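Local structure of Agap007691-pb (5C98) at residues R115-H118 against T124-P127; H167-F172 against D305-F310; L237-L242 against L327-S332; R251-S256 against P353-I358. The protein is of unknown function but belongs to the serpin family, whose members generally inhibit serine proteases through a mobile reactive-centre loop. One frame throughout, in Å; residues are numbered along the deposited sequence. Where two conformers were deposited one is given.

Contact 1: R115-H118 against T124-P127; sequences RLFH and TVEP
Phe117 and His118 meet Val125 in a small apolar contact, where helix 111-119 lies against the strand that follows it in the chain. Its 130 Å² of buried surface is a modest example of how one branched residue can receive two helix side chains. The nearest CA atoms, of Phe117 and Val125, are 7.0 Å apart, and the contact is made by side chains.

One methyl does most of the work. Val125 CG2 lies 3.7 Å from Phe117 CB and 3.9 Å from Phe117 CD2, so the valine meets the base and edge of the aromatic group rather than a face. This methyl is the branch beside the backbone N of Val125; CG1 stands anti to that N (chi1 179°). The ring of Phe117 is also stacked with Phe113 of the same helix and meets Phe53, from outside it, with the planes at about 50°. His118 is more peripheral. Its imidazole turns an edge to the valine, with NE2 4.1 Å from Val125 CB, a van der Waals approach on the exposed margin.

Val125 also packs on Val101 and Val103 of strand 95-104, which makes it the common point of strand pair and helix. Thr124 and Glu126 point away from helix 111-119 and touch helix 133-146, so the strand is covered by helices on both faces. Strand 95-104, helix 111-119 and strand 124-128 form a beta-alpha-beta crossover with parallel strands, the unit that supplies the edge of the large sheet A in serpins.

Contact 2: H167-F172 against D305-F310; sequences HKLMLF and DDLHVF
Aliphatic packing joins Leu169 to Leu307 and Val309, while an aromatic edge joins Phe310 to Lys168. Leu169 CD2 lies 3.9 Å from Leu307 CD1 and 3.9 Å from Val309 CG2, touching two residues of the loop that point toward the strand. The leucine side chains meet at about a right angle, so methyl contacts methyl without the chains running alongside each other. Leu169 extends from the strand to reach them because its CG lies opposite the backbone N (chi1 179°). It also rests on Val101 and Val103 of the adjoining strand.

Segment 167-172 leads into strand 169-177, a central strand of serpin sheet A, which here pairs with strand 95-104 on one side and directly with strand 320-328 on the other. That direct pairing is the five-stranded form of the sheet, with no reactive-loop strand inserted. The irregular segment 305-310 covers one face of it, at the end far from the reactive-centre loop.

The second group is aromatic. Phe310 presents its edge to the backbone of Lys168: CZ comes within 3.5 Å of Lys168 O, which lies in the plane of the ring, an approach that probably sets the positive rim of the ring against a carbonyl oxygen. Lys168 CB, 3.8 Å from Phe310 CE2, adds an aliphatic touch before the lysine chain leads its amine away. One face of the same ring is covered from within the loop by Val309 CG1, 3.7 Å above its centre.

Polar bonds fix the strand's start: Asn319 OD1 accepts from the backbone N of both Lys168 and Leu169.

Contact 3: L237-L242 against L327-S332; sequences LSMLVL and LAVSES
Met239 reaches across to Leu327 and Val329 with only the last two atoms of its side chain, a clear example of how an unbranched residue can span a wide backbone separation. The nearest CA atoms, those of Met239 and Val329, are 10.1 Å apart. The methionine runs straight out through CB and CG, with chi1 178° and chi2 176°, and then bends at the sulfur (chi3 65°). The bend divides its contacts. SD, at the corner, lies 4.1 Å from Leu327 CD2, and the two side chains pass each other at a slant. CE, turned off the main line, lies 3.9 Å from Val329 CG1, where the chains meet at about a right angle. Leu327 and Val329 are alternate residues with side chains on the same side, so sulfur and methyl meet successive projections of one backbone. No hydrogen bond joins the segments; the interface is wholly apolar and buried.

Just beyond it the chain becomes polar. Glu331 forms a salt bridge with Lys280, which also bonds Ser330; this probably corresponds to the glutamate-lysine pair found in many serpins where the sheet passes into the reactive-centre loop.

Strand 320-328 belongs to sheet A and strand 237-244 to sheet B, so Met239 packs between the two sheets. Phe356 and Ile358 of the neighbouring strand 354-360 pack against the methionine, while Leu278 and Phe281 of strand 270-287 press on Val329.

Contact 4: R251-S256 against P353-I358; sequences RQIVNS and PFMFLI
Ile253 and Val254 lay a short helix over Met355, part of the way serpins cover their sheet B: helix 250-256 packs at the start of strand 354-360, beside the long helix 15-32. Along the helix, polar residues face outward and apolar ones face the strand. Arg251, at its start, faces outward and is tied by a salt bridge to Glu35. Gln252 likewise faces outward; its carbonyl oxygen is used at the end of the helix.

Ile253 is the first to turn inward. Its CG2 branch comes 4.3 Å from Met355 SD, while the longer branch leads away from the strand, and the residue also touches Pro244. Val254 makes the closer approach, its CG2 lying 4.0 Å from the same sulfur. Two branched side chains from consecutive helical residues thus converge on a single atom. Met355 meets them fully stretched, with CG anti to the backbone N (chi1 174°) and CE anti to CB (chi3 -180°), so the thioether stands up from the sheet. Phe29 of helix 15-32 touches both Val254 and Met355 and helps bury the site.

Asn255 turns outward again, its backbone O bonded to Lys30. Ser256 was modelled in two conformers, so a bond from its OG to Gln252 O, made in one of them, is less certain; the backbone bond to that oxygen is secure, with Ser256 N 3.0 Å from Gln252 O.

All four contacts are mainly apolar and lack a hydrogen bond between their segments, yet they differ in place and depth. Contacts 1 and 2 lie together at one end of the molecule, about 12 Å apart between centres, and both dress sheet A; contact 1 is partly exposed, whereas contact 2 is buried and adds an aromatic edge against a carbonyl. Contacts 3 and 4, on the opposite side of the chain's centre, are buried and each centre on one methionine side chain, bent in one and extended in the other. They meet through sheet B, where strands 237-244 and 354-360 are antiparallel neighbours, and Leu327 of contact 3 packs on Phe356 of contact 4.

Contact 1: R115-H118 against T124-P127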
loop_
_atom_site.group_PDB
_atom_site.type_symbol
_atom_site.label_atom_id
_atom_site.label_comp_id
_atom_site.label_asym_id
_atom_site.label_seq_id
_atom_site.Cartn_x
_atom_site.Cartn_y
_atom_site.Cartn_z
ATOM N N ARG A 115 -4.883 -12.079 24.319
ATOM C CA ARG A 115 -6.022 -12.744 23.696
ATOM C C ARG A 115 -6.211 -12.242 22.268
ATOM O O ARG A 115 -6.372 -13.034 21.331
ATOM C CB ARG A 115 -7.295 -12.504 24.519
ATOM C CG ARG A 115 -8.533 -13.199 23.923
ATOM C CD ARG A 115 -9.832 -12.889 24.680
ATOM N NE ARG A 115 -10.185 -11.466 24.648
ATOM C CZ ARG A 115 -10.880 -10.861 23.681
ATOM N NH1 ARG A 115 -11.328 -11.555 22.646
ATOM N NH2 ARG A 115 -11.156 -9.561 23.760
ATOM N N LEU A 116 -6.182 -10.926 22.084
ATOM C CA LEU A 116 -6.473 -10.358 20.781
ATOM C C LEU A 116 -5.334 -10.614 19.796
ATOM O O LEU A 116 -5.575 -11.009 18.650
ATOM C CB LEU A 116 -6.756 -8.861 20.915
ATOM C CG LEU A 116 -8.089 -8.516 21.544
ATOM C CD1 LEU A 116 -8.115 -7.027 21.829
ATOM C CD2 LEU A 116 -9.218 -8.918 20.620
ATOM N N PHE A 117 -4.092 -10.401 20.223
ATOM C CA PHE A 117 -2.977 -10.427 19.286
ATOM C C PHE A 117 -2.383 -11.810 19.107
ATOM O O PHE A 117 -1.755 -12.058 18.072
ATOM C CB PHE A 117 -1.921 -9.395 19.696
ATOM C CG PHE A 117 -2.262 -7.989 19.282
ATOM C CD1 PHE A 117 -3.304 -7.284 19.881
ATOM C CD2 PHE A 117 -1.556 -7.358 18.267
ATOM C CE1 PHE A 117 -3.616 -5.998 19.489
ATOM C CE2 PHE A 117 -1.878 -6.058 17.872
ATOM C CZ PHE A 117 -2.914 -5.390 18.476
ATOM N N HIS A 118 -2.560 -12.712 20.069
ATOM C CA HIS A 118 -2.041 -14.070 19.930
ATOM C C HIS A 118 -3.088 -15.056 19.474
ATOM O O HIS A 118 -2.735 -16.077 18.875
ATOM C CB HIS A 118 -1.454 -14.590 21.246
ATOM C CG HIS A 118 -0.274 -13.817 21.733
ATOM N ND1 HIS A 118 0.187 -13.907 23.029
ATOM C CD2 HIS A 118 0.554 -12.956 21.099
ATOM C CE1 HIS A 118 1.237 -13.118 23.175
ATOM N NE2 HIS A 118 1.478 -12.529 22.019
ATOM N N THR A 124 1.368 -11.443 13.788
ATOM C CA THR A 124 2.438 -12.050 14.563
ATOM C C THR A 124 3.055 -10.983 15.456
ATOM O O THR A 124 3.358 -9.877 14.998
ATOM C CB THR A 124 3.487 -12.688 13.640
ATOM O OG1 THR A 124 2.907 -13.841 12.992
ATOM C CG2 THR A 124 4.672 -13.177 14.446
ATOM N N VAL A 125 3.174 -11.297 16.735
ATOM C CA VAL A 125 3.827 -10.437 17.716
ATOM C C VAL A 125 5.112 -11.123 18.141
ATOM O O VAL A 125 5.096 -12.301 18.528
ATOM C CB VAL A 125 2.921 -10.206 18.938
ATOM C CG1 VAL A 125 3.603 -9.336 19.974
ATOM C CG2 VAL A 125 1.606 -9.584 18.529
ATOM N N GLU A 126 6.224 -10.397 18.093
ATOM C CA GLU A 126 7.491 -10.915 18.595
ATOM C C GLU A 126 8.029 -10.022 19.704
ATOM O O GLU A 126 8.243 -8.818 19.476
ATOM C CB GLU A 126 8.526 -11.032 17.484
ATOM C CG GLU A 126 9.784 -11.736 17.963
ATOM C CD GLU A 126 10.665 -12.252 16.839
ATOM O OE1 GLU A 126 10.150 -12.460 15.715
ATOM O OE2 GLU A 126 11.876 -12.462 17.084
ATOM N N PRO A 127 8.240 -10.551 20.913
ATOM C CA PRO A 127 8.962 -9.785 21.938
ATOM C C PRO A 127 10.440 -9.724 21.598
ATOM O O PRO A 127 11.059 -10.739 21.281
ATOM C CB PRO A 127 8.728 -10.587 23.220
ATOM C CG PRO A 127 7.717 -11.611 22.894
ATOM C CD PRO A 127 7.793 -11.850 21.431
#

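Contact 2: H167-F172 against D305-F310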
loop_
_atom_site.group_PDB
_atom_site.type_symbol
_atom_site.label_atom_id
_atom_site.label_comp_id
_atom_site.label_asym_id
_atom_site.label_seq_id
_atom_site.Cartn_x
_atom_site.Cartn_y
_atom_site.Cartn_z
ATOM N N HIS A 167 11.737 2.575 22.816
ATOM C CA HIS A 167 10.407 2.225 22.337
ATOM C C HIS A 167 9.898 0.958 23.008
ATOM O O HIS A 167 10.671 0.065 23.360
ATOM C CB HIS A 167 10.470 1.965 20.840
ATOM C CG HIS A 167 10.737 3.186 20.029
ATOM N ND1 HIS A 167 10.602 4.462 20.529
ATOM C CD2 HIS A 167 11.097 3.322 18.729
ATOM C CE1 HIS A 167 10.880 5.336 19.573
ATOM N NE2 HIS A 167 11.191 4.670 18.476
ATOM N N LYS A 168 8.566 0.886 23.183
ATOM C CA LYS A 168 7.905 -0.293 23.738
ATOM C C LYS A 168 7.076 -1.071 22.733
ATOM O O LYS A 168 6.829 -2.255 22.968
ATOM C CB LYS A 168 6.971 0.105 24.890
ATOM C CG LYS A 168 7.669 0.795 26.062
ATOM C CD LYS A 168 6.652 1.142 27.148
ATOM C CE LYS A 168 7.094 2.314 27.993
ATOM N NZ LYS A 168 8.285 1.986 28.803
ATOM N N LEU A 169 6.646 -0.443 21.629
ATOM C CA LEU A 169 5.610 -1.010 20.769
ATOM C C LEU A 169 5.778 -0.452 19.370
ATOM O O LEU A 169 5.729 0.769 19.187
ATOM C CB LEU A 169 4.234 -0.613 21.288
ATOM C CG LEU A 169 3.039 -1.093 20.486
ATOM C CD1 LEU A 169 2.869 -2.615 20.600
ATOM C CD2 LEU A 169 1.758 -0.407 20.988
ATOM N N MET A 170 5.917 -1.330 18.372
ATOM C CA MET A 170 6.055 -0.897 16.990
ATOM C C MET A 170 5.286 -1.826 16.074
ATOM O O MET A 170 5.146 -3.020 16.351
ATOM C CB MET A 170 7.507 -0.918 16.540
ATOM C CG MET A 170 8.410 -0.079 17.440
ATOM S SD MET A 170 10.025 0.237 16.702
ATOM C CE MET A 170 9.583 1.481 15.515
ATOM N N LEU A 171 4.768 -1.252 14.990
ATOM C CA LEU A 171 3.894 -1.951 14.063
ATOM C C LEU A 171 4.489 -1.894 12.665
ATOM O O LEU A 171 5.106 -0.893 12.289
ATOM C CB LEU A 171 2.501 -1.283 14.035
ATOM C CG LEU A 171 1.433 -1.897 13.126
ATOM C CD1 LEU A 171 1.114 -3.343 13.520
ATOM C CD2 LEU A 171 0.198 -1.014 13.198
ATOM N N PHE A 172 4.299 -2.957 11.884
ATOM C CA PHE A 172 4.796 -3.075 10.524
ATOM C C PHE A 172 3.721 -3.653 9.624
ATOM O O PHE A 172 2.953 -4.515 10.049
ATOM C CB PHE A 172 6.071 -3.931 10.500
ATOM C CG PHE A 172 7.095 -3.411 11.446
ATOM C CD1 PHE A 172 8.017 -2.459 11.029
ATOM C CD2 PHE A 172 7.108 -3.800 12.766
ATOM C CE1 PHE A 172 8.927 -1.942 11.934
ATOM C CE2 PHE A 172 7.997 -3.267 13.655
ATOM C CZ PHE A 172 8.912 -2.350 13.240
ATOM N N ASP A 305 -0.424 8.740 25.066
ATOM C CA ASP A 305 -0.232 7.402 25.629
ATOM C C ASP A 305 -1.600 6.832 25.957
ATOM O O ASP A 305 -2.164 7.079 27.022
ATOM C CB ASP A 305 0.679 7.456 26.846
ATOM C CG ASP A 305 2.085 7.889 26.481
ATOM O OD1 ASP A 305 2.729 7.178 25.689
ATOM O OD2 ASP A 305 2.540 8.947 26.970
ATOM N N ASP A 306 -2.147 6.052 25.013
ATOM C CA ASP A 306 -3.543 5.673 25.074
ATOM C C ASP A 306 -3.822 4.193 24.842
ATOM O O ASP A 306 -4.978 3.790 24.980
ATOM C CB ASP A 306 -4.363 6.510 24.070
ATOM C CG ASP A 306 -5.767 6.858 24.576
ATOM O OD1 ASP A 306 -5.964 7.079 25.797
ATOM O OD2 ASP A 306 -6.694 6.920 23.731
ATOM N N LEU A 307 -2.823 3.362 24.562
ATOM C CA LEU A 307 -3.052 1.940 24.279
ATOM C C LEU A 307 -2.714 1.065 25.473
ATOM O O LEU A 307 -1.618 1.160 26.044
ATOM C CB LEU A 307 -2.211 1.469 23.097
ATOM C CG LEU A 307 -2.368 2.297 21.826
ATOM C CD1 LEU A 307 -1.530 1.758 20.669
ATOM C CD2 LEU A 307 -3.831 2.379 21.427
ATOM N N HIS A 308 -3.644 0.189 25.822
ATOM C CA HIS A 308 -3.457 -0.742 26.933
ATOM C C HIS A 308 -2.869 -2.033 26.390
ATOM O O HIS A 308 -3.578 -2.916 25.925
ATOM C CB HIS A 308 -4.771 -1.004 27.647
ATOM C CG HIS A 308 -4.633 -1.880 28.846
ATOM N ND1 HIS A 308 -5.672 -2.640 29.329
ATOM C CD2 HIS A 308 -3.579 -2.119 29.660
ATOM C CE1 HIS A 308 -5.263 -3.317 30.384
ATOM N NE2 HIS A 308 -3.997 -3.018 30.607
ATOM N N VAL A 309 -1.541 -2.125 26.436
ATOM C CA VAL A 309 -0.809 -3.272 25.925
ATOM C C VAL A 309 -0.182 -4.084 27.046
ATOM O O VAL A 309 -0.171 -5.316 26.988
ATOM C CB VAL A 309 0.274 -2.791 24.953
ATOM C CG1 VAL A 309 1.203 -3.935 24.532
ATOM C CG2 VAL A 309 -0.381 -2.117 23.770
ATOM N N PHE A 310 0.354 -3.411 28.056
ATOM C CA PHE A 310 1.169 -4.049 29.081
ATOM C C PHE A 310 0.430 -4.223 30.406
ATOM O O PHE A 310 -0.537 -3.529 30.726
ATOM C CB PHE A 310 2.433 -3.224 29.273
ATOM C CG PHE A 310 3.259 -3.124 28.026
ATOM C CD1 PHE A 310 3.955 -4.226 27.574
ATOM C CD2 PHE A 310 3.288 -1.970 27.262
ATOM C CE1 PHE A 310 4.682 -4.186 26.417
ATOM C CE2 PHE A 310 4.025 -1.923 26.105
ATOM C CZ PHE A 310 4.720 -3.032 25.681
#

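Contact 3: L237-L242 against L327-S332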
loop_
_atom_site.group_PDB
_atom_site.type_symbol
_atom_site.label_atom_id
_atom_site.label_comp_id
_atom_site.label_asym_id
_atom_site.label_seq_id
_atom_site.Cartn_x
_atom_site.Cartn_y
_atom_site.Cartn_z
ATOM N N LEU A 237 -7.804 -9.255 -9.178
ATOM C CA LEU A 237 -7.218 -7.923 -9.076
ATOM C C LEU A 237 -6.948 -7.322 -10.445
ATOM O O LEU A 237 -6.787 -8.033 -11.436
ATOM C CB LEU A 237 -5.885 -7.966 -8.335
ATOM C CG LEU A 237 -5.927 -8.608 -6.958
ATOM C CD1 LEU A 237 -4.531 -8.556 -6.343
ATOM C CD2 LEU A 237 -6.920 -7.957 -6.012
ATOM N N SER A 238 -6.864 -5.997 -10.485
ATOM C CA SER A 238 -6.545 -5.305 -11.729
ATOM C C SER A 238 -5.838 -4.013 -11.396
ATOM O O SER A 238 -6.037 -3.472 -10.321
ATOM C CB SER A 238 -7.829 -5.043 -12.517
ATOM O OG SER A 238 -7.521 -4.618 -13.839
ATOM N N MET A 239 -5.015 -3.530 -12.323
ATOM C CA MET A 239 -4.209 -2.336 -12.117
ATOM C C MET A 239 -4.719 -1.240 -13.041
ATOM O O MET A 239 -4.543 -1.322 -14.256
ATOM C CB MET A 239 -2.743 -2.620 -12.421
ATOM C CG MET A 239 -1.851 -1.408 -12.263
ATOM S SD MET A 239 -0.093 -1.697 -12.503
ATOM C CE MET A 239 -0.041 -2.141 -14.235
ATOM N N LEU A 240 -5.303 -0.210 -12.456
ATOM C CA LEU A 240 -5.701 0.958 -13.220
ATOM C C LEU A 240 -4.492 1.864 -13.368
ATOM O O LEU A 240 -3.827 2.198 -12.386
ATOM C CB LEU A 240 -6.836 1.663 -12.483
ATOM C CG LEU A 240 -7.691 2.676 -13.239
ATOM C CD1 LEU A 240 -8.520 2.019 -14.306
ATOM C CD2 LEU A 240 -8.569 3.435 -12.260
ATOM N N VAL A 241 -4.197 2.248 -14.607
ATOM C CA VAL A 241 -3.059 3.104 -14.901
ATOM C C VAL A 241 -3.602 4.411 -15.438
ATOM O O VAL A 241 -4.375 4.417 -16.405
ATOM C CB VAL A 241 -2.085 2.483 -15.904
ATOM C CG1 VAL A 241 -0.882 3.388 -16.107
ATOM C CG2 VAL A 241 -1.632 1.110 -15.432
ATOM N N LEU A 242 -3.210 5.504 -14.810
ATOM C CA LEU A 242 -3.634 6.852 -15.194
ATOM C C LEU A 242 -2.423 7.569 -15.772
ATOM O O LEU A 242 -1.447 7.840 -15.054
ATOM C CB LEU A 242 -4.184 7.619 -13.997
ATOM C CG LEU A 242 -5.232 6.922 -13.141
ATOM C CD1 LEU A 242 -5.765 7.886 -12.076
ATOM C CD2 LEU A 242 -6.350 6.371 -13.975
ATOM N N LEU A 327 5.289 -4.107 -5.900
ATOM C CA LEU A 327 4.545 -4.399 -7.119
ATOM C C LEU A 327 5.551 -4.519 -8.252
ATOM O O LEU A 327 6.488 -3.730 -8.323
ATOM C CB LEU A 327 3.587 -3.246 -7.455
ATOM C CG LEU A 327 2.911 -3.308 -8.824
ATOM C CD1 LEU A 327 1.909 -4.475 -8.920
ATOM C CD2 LEU A 327 2.209 -2.018 -9.109
ATOM N N ALA A 328 5.352 -5.484 -9.155
ATOM C CA ALA A 328 6.153 -5.564 -10.375
ATOM C C ALA A 328 5.256 -5.982 -11.538
ATOM O O ALA A 328 4.182 -6.559 -11.332
ATOM C CB ALA A 328 7.316 -6.521 -10.186
ATOM N N VAL A 329 5.644 -5.609 -12.759
ATOM C CA VAL A 329 4.960 -6.102 -13.952
ATOM C C VAL A 329 5.971 -6.774 -14.878
ATOM O O VAL A 329 7.169 -6.495 -14.819
ATOM C CB VAL A 329 4.142 -5.024 -14.700
ATOM C CG1 VAL A 329 2.964 -4.549 -13.857
ATOM C CG2 VAL A 329 5.029 -3.854 -15.112
ATOM N N SER A 330 5.488 -7.702 -15.697
ATOM C CA SER A 330 6.365 -8.478 -16.570
ATOM C C SER A 330 5.532 -9.057 -17.710
ATOM O O SER A 330 4.321 -8.847 -17.788
ATOM C CB SER A 330 7.068 -9.580 -15.762
ATOM O OG SER A 330 8.076 -10.224 -16.527
ATOM N N GLU A 331 6.198 -9.792 -18.606
ATOM C CA GLU A 331 5.549 -10.340 -19.789
ATOM C C GLU A 331 4.812 -11.648 -19.476
ATOM O O GLU A 331 5.064 -12.312 -18.469
ATOM C CB GLU A 331 6.605 -10.580 -20.885
ATOM C CG GLU A 331 7.317 -9.307 -21.372
ATOM C CD GLU A 331 8.653 -9.067 -20.698
ATOM O OE1 GLU A 331 8.861 -9.594 -19.585
ATOM O OE2 GLU A 331 9.510 -8.369 -21.287
ATOM N N SER A 332 3.901 -12.031 -20.371
ATOM C CA SER A 332 3.140 -13.266 -20.216
ATOM C C SER A 332 3.576 -14.313 -21.231
ATOM O O SER A 332 4.083 -13.992 -22.311
ATOM C CB SER A 332 1.630 -13.024 -20.323
ATOM O OG SER A 332 0.984 -14.011 -21.126
#

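Contact 4: R251-S256 against P353-I358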
loop_
_atom_site.group_PDB
_atom_site.type_symbol
_atom_site.label_atom_id
_atom_site.label_comp_id
_atom_site.label_asym_id
_atom_site.label_seq_id
_atom_site.Cartn_x
_atom_site.Cartn_y
_atom_site.Cartn_z
ATOM N N ARG A 251 1.399 15.440 -10.947
ATOM C CA ARG A 251 0.926 15.987 -9.675
ATOM C C ARG A 251 -0.504 16.496 -9.787
ATOM O O ARG A 251 -1.277 16.409 -8.818
ATOM C CB ARG A 251 1.830 17.121 -9.225
ATOM C CG ARG A 251 1.557 17.637 -7.841
ATOM C CD ARG A 251 2.522 18.769 -7.515
ATOM N NE ARG A 251 2.283 19.925 -8.380
ATOM C CZ ARG A 251 2.927 20.184 -9.516
ATOM N NH1 ARG A 251 3.884 19.380 -9.961
ATOM N NH2 ARG A 251 2.607 21.260 -10.216
ATOM N N GLN A 252 -0.887 17.024 -10.953
ATOM C CA GLN A 252 -2.255 17.504 -11.107
ATOM C C GLN A 252 -3.263 16.361 -11.015
ATOM O O GLN A 252 -4.330 16.507 -10.415
ATOM C CB GLN A 252 -2.407 18.234 -12.442
ATOM C CG GLN A 252 -3.741 18.927 -12.598
ATOM C CD GLN A 252 -3.929 19.527 -13.976
ATOM O OE1 GLN A 252 -3.016 20.142 -14.532
ATOM N NE2 GLN A 252 -5.116 19.347 -14.538
ATOM N N ILE A 253 -2.953 15.213 -11.615
ATOM C CA ILE A 253 -3.843 14.063 -11.525
ATOM C C ILE A 253 -3.903 13.567 -10.088
ATOM O O ILE A 253 -4.974 13.281 -9.552
ATOM C CB ILE A 253 -3.357 12.946 -12.476
ATOM C CG1 ILE A 253 -3.767 13.198 -13.939
ATOM C CG2 ILE A 253 -3.936 11.579 -12.082
ATOM C CD1 ILE A 253 -3.248 14.432 -14.582
ATOM N N VAL A 254 -2.745 13.423 -9.451
ATOM C CA VAL A 254 -2.696 12.869 -8.108
ATOM C C VAL A 254 -3.487 13.750 -7.150
ATOM O O VAL A 254 -4.243 13.252 -6.311
ATOM C CB VAL A 254 -1.241 12.764 -7.630
ATOM C CG1 VAL A 254 -1.179 12.432 -6.109
ATOM C CG2 VAL A 254 -0.500 11.733 -8.420
ATOM N N ASN A 255 -3.351 15.074 -7.281
ATOM C CA ASN A 255 -4.050 15.947 -6.351
ATOM C C ASN A 255 -5.527 16.085 -6.689
ATOM O O ASN A 255 -6.352 16.350 -5.803
ATOM C CB ASN A 255 -3.372 17.302 -6.314
ATOM C CG ASN A 255 -2.149 17.284 -5.453
ATOM O OD1 ASN A 255 -2.130 16.628 -4.411
ATOM N ND2 ASN A 255 -1.117 18.001 -5.872
ATOM N N SER A 256 -5.895 15.900 -7.941
ATOM C CA SER A 256 -7.273 16.081 -8.380
ATOM C C SER A 256 -8.164 14.886 -8.074
ATOM O O SER A 256 -9.365 15.059 -7.831
ATOM C CB SER A 256 -7.300 16.317 -9.891
ATOM O OG SER A 256 -6.756 17.579 -10.260
ATOM N N PRO A 353 5.592 9.893 -16.485
ATOM C CA PRO A 353 5.151 9.457 -15.156
ATOM C C PRO A 353 3.669 9.187 -15.088
ATOM O O PRO A 353 2.847 9.937 -15.634
ATOM C CB PRO A 353 5.545 10.626 -14.253
ATOM C CG PRO A 353 6.785 11.168 -14.949
ATOM C CD PRO A 353 6.481 11.069 -16.409
ATOM N N PHE A 354 3.319 8.122 -14.374
ATOM C CA PHE A 354 1.936 7.705 -14.275
ATOM C C PHE A 354 1.629 7.270 -12.851
ATOM O O PHE A 354 2.531 6.967 -12.057
ATOM C CB PHE A 354 1.615 6.583 -15.282
ATOM C CG PHE A 354 2.465 5.334 -15.137
ATOM C CD1 PHE A 354 2.141 4.335 -14.255
ATOM C CD2 PHE A 354 3.584 5.170 -15.929
ATOM C CE1 PHE A 354 2.954 3.181 -14.168
ATOM C CE2 PHE A 354 4.396 4.040 -15.853
ATOM C CZ PHE A 354 4.069 3.038 -14.983
ATOM N N MET A 355 0.344 7.260 -12.538
ATOM C CA MET A 355 -0.186 6.759 -11.281
ATOM C C MET A 355 -0.842 5.403 -11.537
ATOM O O MET A 355 -1.388 5.147 -12.619
ATOM C CB MET A 355 -1.233 7.747 -10.723
ATOM C CG MET A 355 -1.983 7.294 -9.481
ATOM S SD MET A 355 -3.082 8.668 -8.994
ATOM C CE MET A 355 -3.835 7.934 -7.546
ATOM N N PHE A 356 -0.790 4.528 -10.532
ATOM C CA PHE A 356 -1.455 3.241 -10.626
ATOM C C PHE A 356 -2.274 2.975 -9.371
ATOM O O PHE A 356 -1.953 3.449 -8.281
ATOM C CB PHE A 356 -0.449 2.098 -10.888
ATOM C CG PHE A 356 0.582 1.932 -9.827
ATOM C CD1 PHE A 356 0.322 1.209 -8.683
ATOM C CD2 PHE A 356 1.843 2.487 -9.997
ATOM C CE1 PHE A 356 1.313 1.068 -7.692
ATOM C CE2 PHE A 356 2.824 2.335 -9.031
ATOM C CZ PHE A 356 2.562 1.640 -7.885
ATOM N N LEU A 357 -3.349 2.215 -9.534
ATOM C CA LEU A 357 -4.220 1.797 -8.436
ATOM C C LEU A 357 -4.486 0.313 -8.597
ATOM O O LEU A 357 -4.977 -0.117 -9.648
ATOM C CB LEU A 357 -5.557 2.550 -8.433
ATOM C CG LEU A 357 -5.416 4.064 -8.344
ATOM C CD1 LEU A 357 -5.345 4.675 -9.752
ATOM C CD2 LEU A 357 -6.564 4.623 -7.603
ATOM N N ILE A 358 -4.152 -0.475 -7.577
ATOM C CA ILE A 358 -4.443 -1.898 -7.587
ATOM C C ILE A 358 -5.779 -2.086 -6.900
ATOM O O ILE A 358 -5.937 -1.713 -5.728
ATOM C CB ILE A 358 -3.361 -2.700 -6.841
ATOM C CG1 ILE A 358 -1.970 -2.333 -7.363
ATOM C CG2 ILE A 358 -3.653 -4.206 -6.897
ATOM C CD1 ILE A 358 -1.764 -2.664 -8.856
#